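Local structure of FERM, ARHGEF and pleckstrin domain-containing protein 2 (6D2K) at residues Ile10-Leu15 against Thr35-His40; Leu14-Val19 against Thr100-Ala105; Ile61-Met66 against Ala79-Ala84. The protein acts as a guanine nucleotide exchange factor that activates RAC1 and helps remodel the actin cytoskeleton, the part here being its FERM domain. One frame throughout, in Å; residues are numbered along the deposited sequence. Where two conformers were deposited one is given.

Contact 1: residues Ile10-Leu15 against Thr35-His40; sequences IRVKLL and TQVWKH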
loop_
_atom_site.group_PDB
_atom_site.type_symbol
_atom_site.label_atom_id
_atom_site.label_comp_id
_atom_site.label_asym_id
_atom_site.label_seq_id
_atom_site.Cartn_x
_atom_site.Cartn_y
_atom_site.Cartn_z
ATOM N N ILE A 10 2.053 -13.057 -17.822
ATOM C CA ILE A 10 2.295 -12.117 -16.751
ATOM C C ILE A 10 2.295 -12.856 -15.417
ATOM O O ILE A 10 1.369 -13.595 -15.129
ATOM C CB ILE A 10 1.226 -11.010 -16.755
ATOM C CG1 ILE A 10 1.276 -10.266 -18.095
ATOM C CG2 ILE A 10 1.443 -10.046 -15.603
ATOM C CD1 ILE A 10 0.271 -9.158 -18.236
ATOM N N ARG A 11 3.352 -12.685 -14.626
ATOM C CA ARG A 11 3.402 -13.282 -13.297
ATOM C C ARG A 11 2.798 -12.316 -12.286
ATOM O O ARG A 11 3.207 -11.156 -12.212
ATOM C CB ARG A 11 4.844 -13.613 -12.915
ATOM C CG ARG A 11 5.499 -14.655 -13.823
ATOM C CD ARG A 11 6.957 -14.917 -13.454
ATOM N NE ARG A 11 7.112 -15.487 -12.117
ATOM C CZ ARG A 11 6.821 -16.747 -11.799
ATOM N NH1 ARG A 11 6.343 -17.576 -12.721
ATOM N NH2 ARG A 11 7.001 -17.179 -10.556
ATOM N N VAL A 12 1.818 -12.787 -11.522
ATOM C CA VAL A 12 1.214 -11.932 -10.502
ATOM C C VAL A 12 1.539 -12.473 -9.127
ATOM O O VAL A 12 1.117 -13.570 -8.776
ATOM C CB VAL A 12 -0.305 -11.770 -10.688
ATOM C CG1 VAL A 12 -0.902 -10.971 -9.517
ATOM C CG2 VAL A 12 -0.587 -11.057 -12.003
ATOM N N LYS A 13 2.329 -11.717 -8.371
ATOM C CA LYS A 13 2.685 -12.113 -7.016
ATOM C C LYS A 13 1.560 -11.688 -6.091
ATOM O O LYS A 13 1.244 -10.514 -5.999
ATOM C CB LYS A 13 4.010 -11.478 -6.593
ATOM C CG LYS A 13 4.511 -11.952 -5.229
ATOM C CD LYS A 13 5.879 -11.357 -4.899
ATOM C CE LYS A 13 6.499 -12.038 -3.678
ATOM N NZ LYS A 13 6.771 -13.484 -3.923
ATOM N N LEU A 14 0.955 -12.659 -5.410
ATOM C CA LEU A 14 -0.211 -12.410 -4.567
ATOM C C LEU A 14 0.242 -12.022 -3.168
ATOM O O LEU A 14 1.430 -12.040 -2.881
ATOM C CB LEU A 14 -1.104 -13.652 -4.551
ATOM C CG LEU A 14 -1.619 -14.036 -5.947
ATOM C CD1 LEU A 14 -2.356 -15.358 -5.936
ATOM C CD2 LEU A 14 -2.505 -12.932 -6.517
ATOM N N LEU A 15 -0.702 -11.647 -2.304
ATOM C CA LEU A 15 -0.351 -11.116 -0.988
ATOM C C LEU A 15 0.187 -12.189 -0.025
ATOM O O LEU A 15 0.887 -11.872 0.941
ATOM C CB LEU A 15 -1.541 -10.375 -0.373
ATOM C CG LEU A 15 -1.617 -8.890 -0.747
ATOM C CD1 LEU A 15 -2.990 -8.312 -0.428
ATOM C CD2 LEU A 15 -0.507 -8.110 -0.035
ATOM N N THR A 35 -9.482 -7.795 -13.617
ATOM C CA THR A 35 -10.653 -8.664 -13.477
ATOM C C THR A 35 -10.328 -10.166 -13.442
ATOM O O THR A 35 -10.953 -10.917 -12.690
ATOM C CB THR A 35 -11.706 -8.356 -14.563
ATOM O OG1 THR A 35 -12.222 -7.030 -14.365
ATOM C CG2 THR A 35 -12.853 -9.355 -14.494
ATOM N N GLN A 36 -9.357 -10.616 -14.235
ATOM C CA GLN A 36 -8.938 -12.010 -14.148
ATOM C C GLN A 36 -8.390 -12.301 -12.753
ATOM O O GLN A 36 -8.634 -13.368 -12.192
ATOM C CB GLN A 36 -7.908 -12.373 -15.231
ATOM C CG GLN A 36 -8.483 -12.393 -16.647
ATOM C CD GLN A 36 -7.543 -13.024 -17.673
ATOM O OE1 GLN A 36 -6.507 -13.593 -17.324
ATOM N NE2 GLN A 36 -7.912 -12.928 -18.947
ATOM N N VAL A 37 -7.666 -11.341 -12.184
ATOM C CA VAL A 37 -7.109 -11.538 -10.854
ATOM C C VAL A 37 -8.207 -11.560 -9.803
ATOM O O VAL A 37 -8.186 -12.409 -8.915
ATOM C CB VAL A 37 -6.064 -10.473 -10.486
ATOM C CG1 VAL A 37 -5.631 -10.662 -9.038
ATOM C CG2 VAL A 37 -4.868 -10.572 -11.424
ATOM N N TRP A 38 -9.158 -10.636 -9.907
ATOM C CA TRP A 38 -10.261 -10.586 -8.946
ATOM C C TRP A 38 -11.074 -11.881 -8.993
ATOM O O TRP A 38 -11.603 -12.328 -7.980
ATOM C CB TRP A 38 -11.194 -9.399 -9.206
ATOM C CG TRP A 38 -10.552 -8.016 -9.258
ATOM C CD1 TRP A 38 -11.074 -6.907 -9.842
ATOM C CD2 TRP A 38 -9.277 -7.622 -8.720
ATOM N NE1 TRP A 38 -10.220 -5.844 -9.701
ATOM C CE2 TRP A 38 -9.109 -6.257 -9.017
ATOM C CE3 TRP A 38 -8.270 -8.290 -8.017
ATOM C CZ2 TRP A 38 -7.966 -5.540 -8.636
ATOM C CZ3 TRP A 38 -7.130 -7.573 -7.639
ATOM C CH2 TRP A 38 -6.997 -6.216 -7.947
ATOM N N LYS A 39 -11.173 -12.477 -10.178
ATOM C CA LYS A 39 -11.892 -13.737 -10.350
ATOM C C LYS A 39 -11.126 -14.905 -9.758
ATOM O O LYS A 39 -11.697 -15.746 -9.063
ATOM C CB LYS A 39 -12.145 -14.015 -11.830
ATOM C CG LYS A 39 -13.301 -13.253 -12.431
ATOM C CD LYS A 39 -13.923 -14.043 -13.587
ATOM C CE LYS A 39 -12.996 -15.148 -14.101
ATOM N NZ LYS A 39 -13.024 -16.384 -13.253
ATOM N N HIS A 40 -9.835 -14.974 -10.056
ATOM C CA HIS A 40 -8.993 -16.009 -9.492
ATOM C C HIS A 40 -9.115 -16.003 -7.970
ATOM O O HIS A 40 -9.115 -17.059 -7.343
ATOM C CB HIS A 40 -7.535 -15.821 -9.912
ATOM C CG HIS A 40 -6.585 -16.702 -9.169
ATOM N ND1 HIS A 40 -6.408 -18.033 -9.480
ATOM C CD2 HIS A 40 -5.776 -16.451 -8.112
ATOM C CE1 HIS A 40 -5.525 -18.562 -8.653
ATOM N NE2 HIS A 40 -5.122 -17.625 -7.817
#
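Val12 and Leu14 meet Val37 and His40 where the helix of the ubiquitin-like FERM N-terminal lobe lies over its sheet. Strand 8-13 supplies Val12, and the loop just after it supplies Leu14. Helix 30-41 supplies the other pair. Val12 and Val37 are the closest backbone positions, with CA atoms 8.3 Å apart. Each points its side chain at the other, and CG2 of Val12 lies 4.3 Å from CG2 of Val37, at the loose end of van der Waals packing. Both valines also touch Leu51 of strand 49-54, so the core continues across the sheet. One helical turn on, CD1 of Leu14 comes within 4.0 Å of NE2 of His40 and 4.2 Å of its CD2. The methyl approaches the imidazole obliquely, beside the NE2-CD2 bond. His40 has CG anti to its backbone N (chi1 169°), which swings the ring off the helix toward the leucine. The His40 side chain also touches Glu20 of strand 19-24. The valine pair is buried, whereas His40 is exposed and borders the apolar patch at the surface. A helix laid on a mixed sheet through aliphatic side chains is characteristic of the ubiquitin-like beta-grasp fold.

Contact 2: residues Leu14-Val19 against Thr100-Ala105; sequences LLDSTV and TRYLFA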
loop_
_atom_site.group_PDB
_atom_site.type_symbol
_atom_site.label_atom_id
_atom_site.label_comp_id
_atom_site.label_asym_id
_atom_site.label_seq_id
_atom_site.Cartn_x
_atom_site.Cartn_y
_atom_site.Cartn_z
ATOM N N LEU A 14 0.955 -12.659 -5.410
ATOM C CA LEU A 14 -0.211 -12.410 -4.567
ATOM C C LEU A 14 0.242 -12.022 -3.168
ATOM O O LEU A 14 1.430 -12.040 -2.881
ATOM C CB LEU A 14 -1.104 -13.652 -4.551
ATOM C CG LEU A 14 -1.619 -14.036 -5.947
ATOM C CD1 LEU A 14 -2.356 -15.358 -5.936
ATOM C CD2 LEU A 14 -2.505 -12.932 -6.517
ATOM N N LEU A 15 -0.702 -11.647 -2.304
ATOM C CA LEU A 15 -0.351 -11.116 -0.988
ATOM C C LEU A 15 0.187 -12.189 -0.025
ATOM O O LEU A 15 0.887 -11.872 0.941
ATOM C CB LEU A 15 -1.541 -10.375 -0.373
ATOM C CG LEU A 15 -1.617 -8.890 -0.747
ATOM C CD1 LEU A 15 -2.990 -8.312 -0.428
ATOM C CD2 LEU A 15 -0.507 -8.110 -0.035
ATOM N N ASP A 16 -0.124 -13.449 -0.302
ATOM C CA ASP A 16 0.456 -14.559 0.460
ATOM C C ASP A 16 1.798 -15.041 -0.126
ATOM O O ASP A 16 2.363 -16.047 0.322
ATOM C CB ASP A 16 -0.545 -15.714 0.579
ATOM C CG ASP A 16 -0.948 -16.282 -0.771
ATOM O OD1 ASP A 16 -1.900 -17.094 -0.836
ATOM O OD2 ASP A 16 -0.305 -15.914 -1.769
ATOM N N SER A 17 2.292 -14.321 -1.132
ATOM C CA SER A 17 3.597 -14.580 -1.748
ATOM C C SER A 17 3.581 -15.692 -2.801
ATOM O O SER A 17 4.588 -15.939 -3.460
ATOM C CB SER A 17 4.677 -14.847 -0.695
ATOM O OG SER A 17 5.420 -13.672 -0.422
ATOM N N THR A 18 2.442 -16.350 -2.964
ATOM C CA THR A 18 2.280 -17.274 -4.078
ATOM C C THR A 18 2.240 -16.500 -5.394
ATOM O O THR A 18 1.945 -15.304 -5.412
ATOM C CB THR A 18 1.008 -18.117 -3.950
ATOM O OG1 THR A 18 -0.150 -17.273 -3.951
ATOM C CG2 THR A 18 1.040 -18.919 -2.662
ATOM N N VAL A 19 2.546 -17.187 -6.490
ATOM C CA VAL A 19 2.567 -16.553 -7.808
ATOM C C VAL A 19 1.574 -17.257 -8.721
ATOM O O VAL A 19 1.531 -18.494 -8.775
ATOM C CB VAL A 19 3.977 -16.581 -8.425
ATOM C CG1 VAL A 19 3.980 -15.958 -9.824
ATOM C CG2 VAL A 19 4.972 -15.856 -7.527
ATOM N N THR A 100 -11.492 -10.084 2.749
ATOM C CA THR A 100 -10.863 -8.784 2.510
ATOM C C THR A 100 -10.019 -8.430 3.727
ATOM O O THR A 100 -8.917 -7.897 3.595
ATOM C CB THR A 100 -11.893 -7.665 2.293
ATOM O OG1 THR A 100 -12.926 -8.119 1.414
ATOM C CG2 THR A 100 -11.228 -6.431 1.673
ATOM N N ARG A 101 -10.535 -8.697 4.926
ATOM C CA ARG A 101 -9.770 -8.365 6.120
ATOM C C ARG A 101 -8.495 -9.192 6.195
ATOM O O ARG A 101 -7.460 -8.714 6.676
ATOM C CB ARG A 101 -10.625 -8.589 7.371
ATOM C CG ARG A 101 -11.845 -7.673 7.404
ATOM C CD ARG A 101 -12.536 -7.712 8.765
ATOM N NE ARG A 101 -13.194 -8.985 9.058
ATOM C CZ ARG A 101 -14.434 -9.301 8.694
ATOM N NH1 ARG A 101 -15.168 -8.450 7.991
ATOM N NH2 ARG A 101 -14.944 -10.482 9.037
ATOM N N TYR A 102 -8.595 -10.446 5.759
ATOM C CA TYR A 102 -7.440 -11.337 5.624
ATOM C C TYR A 102 -6.393 -10.723 4.680
ATOM O O TYR A 102 -5.218 -10.635 5.027
ATOM C CB TYR A 102 -7.897 -12.712 5.130
ATOM C CG TYR A 102 -6.813 -13.592 4.553
ATOM C CD1 TYR A 102 -5.756 -14.049 5.336
ATOM C CD2 TYR A 102 -6.859 -13.982 3.221
ATOM C CE1 TYR A 102 -4.770 -14.864 4.797
ATOM C CE2 TYR A 102 -5.884 -14.808 2.676
ATOM C CZ TYR A 102 -4.844 -15.248 3.470
ATOM O OH TYR A 102 -3.872 -16.066 2.940
ATOM N N LEU A 103 -6.822 -10.276 3.504
ATOM C CA LEU A 103 -5.870 -9.639 2.581
ATOM C C LEU A 103 -5.246 -8.374 3.171
ATOM O O LEU A 103 -4.057 -8.125 2.981
ATOM C CB LEU A 103 -6.519 -9.340 1.230
ATOM C CG LEU A 103 -6.917 -10.577 0.417
ATOM C CD1 LEU A 103 -7.336 -10.129 -0.976
ATOM C CD2 LEU A 103 -5.801 -11.625 0.356
ATOM N N PHE A 104 -6.033 -7.582 3.901
ATOM C CA PHE A 104 -5.468 -6.388 4.533
ATOM C C PHE A 104 -4.420 -6.752 5.587
ATOM O O PHE A 104 -3.398 -6.081 5.700
ATOM C CB PHE A 104 -6.562 -5.497 5.150
ATOM C CG PHE A 104 -7.027 -4.389 4.237
ATOM C CD1 PHE A 104 -6.646 -3.076 4.480
ATOM C CD2 PHE A 104 -7.845 -4.650 3.145
ATOM C CE1 PHE A 104 -7.054 -2.044 3.647
ATOM C CE2 PHE A 104 -8.268 -3.611 2.302
ATOM C CZ PHE A 104 -7.870 -2.305 2.557
ATOM N N ALA A 105 -4.668 -7.793 6.370
ATOM C CA ALA A 105 -3.666 -8.222 7.342
ATOM C C ALA A 105 -2.370 -8.643 6.645
ATOM O O ALA A 105 -1.271 -8.343 7.144
ATOM C CB ALA A 105 -4.205 -9.365 8.218
HETATM O O HOH W 1 -4.198 -16.742 0.369
#
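Leu15 and Leu103 make the apolar part of this contact, between the turn that joins strands 8-13 and 19-24 and helix 98-113 of the FERM central domain. CD1 of Leu15 lies 4.0 Å from CB of Leu103 and 3.6 Å from the backbone O of Leu103. The methyl therefore rests against the root of the side chain and the helix backbone.

The polar part lies nearer the surface and runs through a water. The water donates to OD1 of Asp16 at 2.6 Å, and its O is 2.7 Å from OH of Tyr102. It sits at the edge of the tyrosine ring, in its plane. Tyr102 has CG anti to the backbone N (chi1 162°), and this carries the hydroxyl out toward the turn.

Within the turn, OD2 of Asp16 takes two bonds from Thr18. The backbone N of Thr18 reaches OD2 of Asp16 at 3.0 Å from above the carboxylate plane, making an Asx turn. OG1 of Thr18 donates to OD2 of Asp16 at 2.6 Å, on the syn side and a little out of the carboxylate plane. This double grip fixes the carboxylate, leaving OD1 directed at the water. A type I turn from Leu14 to Ser17 shapes the loop.

Around it, Leu15 also packs on Leu83 of strand 79-85 and Leu106 of helix 98-113, while Tyr102 touches Asp180 of helix 176-187.

Contact 3: residues Ile61-Met66 against Ala79-Ala84; sequences IWLEPM and AVLRLA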
loop_
_atom_site.group_PDB
_atom_site.type_symbol
_atom_site.label_atom_id
_atom_site.label_comp_id
_atom_site.label_asym_id
_atom_site.label_seq_id
_atom_site.Cartn_x
_atom_site.Cartn_y
_atom_site.Cartn_z
ATOM N N ILE A 61 4.771 1.480 -9.218
ATOM C CA ILE A 61 3.732 2.189 -9.946
ATOM C C ILE A 61 2.496 1.301 -10.165
ATOM O O ILE A 61 2.607 0.086 -10.310
ATOM C CB ILE A 61 4.273 2.818 -11.256
ATOM C CG1 ILE A 61 3.449 2.402 -12.471
ATOM C CG2 ILE A 61 5.754 2.509 -11.441
ATOM C CD1 ILE A 61 3.947 3.001 -13.768
ATOM N N TRP A 62 1.321 1.915 -10.131
ATOM C CA TRP A 62 0.062 1.192 -10.299
ATOM C C TRP A 62 -0.293 0.906 -11.752
ATOM O O TRP A 62 -0.133 1.762 -12.635
ATOM C CB TRP A 62 -1.076 1.997 -9.674
ATOM C CG TRP A 62 -0.979 2.113 -8.187
ATOM C CD1 TRP A 62 -0.653 3.223 -7.464
ATOM C CD2 TRP A 62 -1.214 1.069 -7.240
ATOM N NE1 TRP A 62 -0.674 2.930 -6.110
ATOM C CE2 TRP A 62 -1.018 1.612 -5.957
ATOM C CE3 TRP A 62 -1.561 -0.285 -7.355
ATOM C CZ2 TRP A 62 -1.153 0.845 -4.797
ATOM C CZ3 TRP A 62 -1.711 -1.034 -6.209
ATOM C CH2 TRP A 62 -1.511 -0.463 -4.945
ATOM N N LEU A 63 -0.790 -0.298 -12.004
ATOM C CA LEU A 63 -1.367 -0.605 -13.311
ATOM C C LEU A 63 -2.634 0.218 -13.528
ATOM O O LEU A 63 -3.516 0.238 -12.670
ATOM C CB LEU A 63 -1.678 -2.103 -13.415
ATOM C CG LEU A 63 -2.130 -2.585 -14.796
ATOM C CD1 LEU A 63 -0.942 -2.616 -15.749
ATOM C CD2 LEU A 63 -2.737 -3.960 -14.696
ATOM N N GLU A 64 -2.712 0.910 -14.667
ATOM C CA GLU A 64 -3.887 1.726 -14.998
ATOM C C GLU A 64 -4.932 0.881 -15.731
ATOM O O GLU A 64 -4.614 0.174 -16.681
ATOM C CB GLU A 64 -3.477 2.947 -15.845
ATOM C CG GLU A 64 -2.437 3.845 -15.179
ATOM C CD GLU A 64 -2.160 5.119 -15.958
ATOM O OE1 GLU A 64 -3.028 6.013 -15.963
ATOM O OE2 GLU A 64 -1.072 5.232 -16.557
ATOM N N PRO A 65 -6.193 0.949 -15.293
ATOM C CA PRO A 65 -7.208 0.048 -15.854
ATOM C C PRO A 65 -7.603 0.371 -17.297
ATOM O O PRO A 65 -8.044 -0.537 -18.002
ATOM C CB PRO A 65 -8.408 0.253 -14.923
ATOM C CG PRO A 65 -8.194 1.609 -14.322
ATOM C CD PRO A 65 -6.711 1.725 -14.152
ATOM N N MET A 66 -7.444 1.623 -17.717
ATOM C CA MET A 66 -7.931 2.080 -19.020
ATOM C C MET A 66 -6.819 2.375 -20.019
ATOM O O MET A 66 -7.011 3.144 -20.965
ATOM C CB MET A 66 -8.785 3.336 -18.852
ATOM C CG MET A 66 -9.841 3.224 -17.775
ATOM S SD MET A 66 -11.395 2.568 -18.401
ATOM C CE MET A 66 -12.478 3.960 -18.099
ATOM N N ALA A 79 6.702 -9.913 -17.715
ATOM C CA ALA A 79 6.069 -8.918 -16.886
ATOM C C ALA A 79 5.774 -9.534 -15.514
ATOM O O ALA A 79 5.280 -10.664 -15.419
ATOM C CB ALA A 79 4.792 -8.457 -17.541
ATOM N N VAL A 80 6.104 -8.802 -14.457
ATOM C CA VAL A 80 5.763 -9.219 -13.101
ATOM C C VAL A 80 5.049 -8.076 -12.399
ATOM O O VAL A 80 5.498 -6.937 -12.455
ATOM C CB VAL A 80 7.006 -9.570 -12.276
ATOM C CG1 VAL A 80 6.595 -10.013 -10.875
ATOM C CG2 VAL A 80 7.806 -10.666 -12.962
ATOM N N LEU A 81 3.934 -8.386 -11.752
ATOM C CA LEU A 81 3.181 -7.382 -11.009
ATOM C C LEU A 81 2.825 -8.017 -9.689
ATOM O O LEU A 81 2.863 -9.236 -9.570
ATOM C CB LEU A 81 1.900 -7.016 -11.743
ATOM C CG LEU A 81 2.129 -6.206 -13.018
ATOM C CD1 LEU A 81 2.174 -7.133 -14.208
ATOM C CD2 LEU A 81 1.036 -5.180 -13.188
ATOM N N ARG A 82 2.477 -7.203 -8.693
ATOM C CA ARG A 82 2.029 -7.774 -7.429
ATOM C C ARG A 82 0.730 -7.144 -6.957
ATOM O O ARG A 82 0.454 -5.973 -7.198
ATOM C CB ARG A 82 3.104 -7.681 -6.343
ATOM C CG ARG A 82 3.297 -6.314 -5.728
ATOM C CD ARG A 82 4.420 -6.389 -4.704
ATOM N NE ARG A 82 4.604 -5.147 -3.974
ATOM C CZ ARG A 82 5.469 -5.006 -2.974
ATOM N NH1 ARG A 82 5.582 -3.845 -2.345
ATOM N NH2 ARG A 82 6.213 -6.043 -2.599
ATOM N N LEU A 83 -0.075 -7.958 -6.282
ATOM C CA LEU A 83 -1.309 -7.505 -5.658
ATOM C C LEU A 83 -0.984 -6.622 -4.472
ATOM O O LEU A 83 -0.077 -6.945 -3.694
ATOM C CB LEU A 83 -2.087 -8.724 -5.153
ATOM C CG LEU A 83 -3.375 -8.412 -4.405
ATOM C CD1 LEU A 83 -4.362 -7.727 -5.307
ATOM C CD2 LEU A 83 -3.936 -9.731 -3.868
ATOM N N ALA A 84 -1.729 -5.527 -4.322
ATOM C CA ALA A 84 -1.538 -4.641 -3.183
ATOM C C ALA A 84 -2.808 -3.881 -2.889
ATOM O O ALA A 84 -3.606 -3.619 -3.793
ATOM C CB ALA A 84 -0.402 -3.645 -3.462
#
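Trp62 and Leu63 each touch strand 79-85 at one apolar point. At the first, the far end of the indole's six-membered ring meets Ala84. CH2 of Trp62 is 3.7 Å from CB of Ala84, and CZ3 of Trp62 is 4.0 Å from the same methyl. The methyl comes in obliquely to the ring. CH2 of Trp62 also lies 4.0 Å from the backbone O of Ala84. At the second, CD2 of Leu81 packs on Leu63, 4.1 Å from both CB and CD1 of Leu63. The two leucine side chains cross at about a right angle, and one methyl of Leu81 touches both the root and a branch of Leu63.

The tryptophan CB points away from strand 79-85, and the torsions bring the ring back. CG stands beside the backbone N (chi1 -67°), and the long indole then reaches over to Ala84. Beyond this first shell, the indole touches Glu52 of strand 49-54 and makes a cation-pi contact with Lys86. With an alanine in place of the indole of Trp62, the Ala84 methyl would probably lose its aromatic neighbour and Lys86 its cation-pi partner. Leu63 is held by a backbone hydrogen bond to Leu51, and Leu81 also packs on Ile10 and Phe53.

The two segments are not paired edge to edge. Strand 49-54 lies between strands 60-62 and 79-85 in the mixed sheet, so the side chains reach across it. On the other flank of strand 79-85 runs strand 8-13, and helix 30-41 meets both segments through Pro65 and Leu83.

Overall arrangement
From the N terminus, strand 8-13 opens contact 1, which closes when helix 30-41 folds back on it. Residues 14-19 overlap the end of that first segment, sharing Leu14 and Leu15, and start contact 2. Contact 2 thus opens before contact 1 closes, and the two loops overlap. Its partner lies far along the chain, on helix 98-113. Contact 3 closes a short loop wholly within that span, after contact 1 is complete. Contacts 1 and 3 meet where strands 8-13 and 79-85 run side by side, and Leu15 packing on Leu83 joins contacts 2 and 3. Contacts 1 and 3 lie within the ubiquitin-like lobe, whereas contact 2 ties it to the central domain.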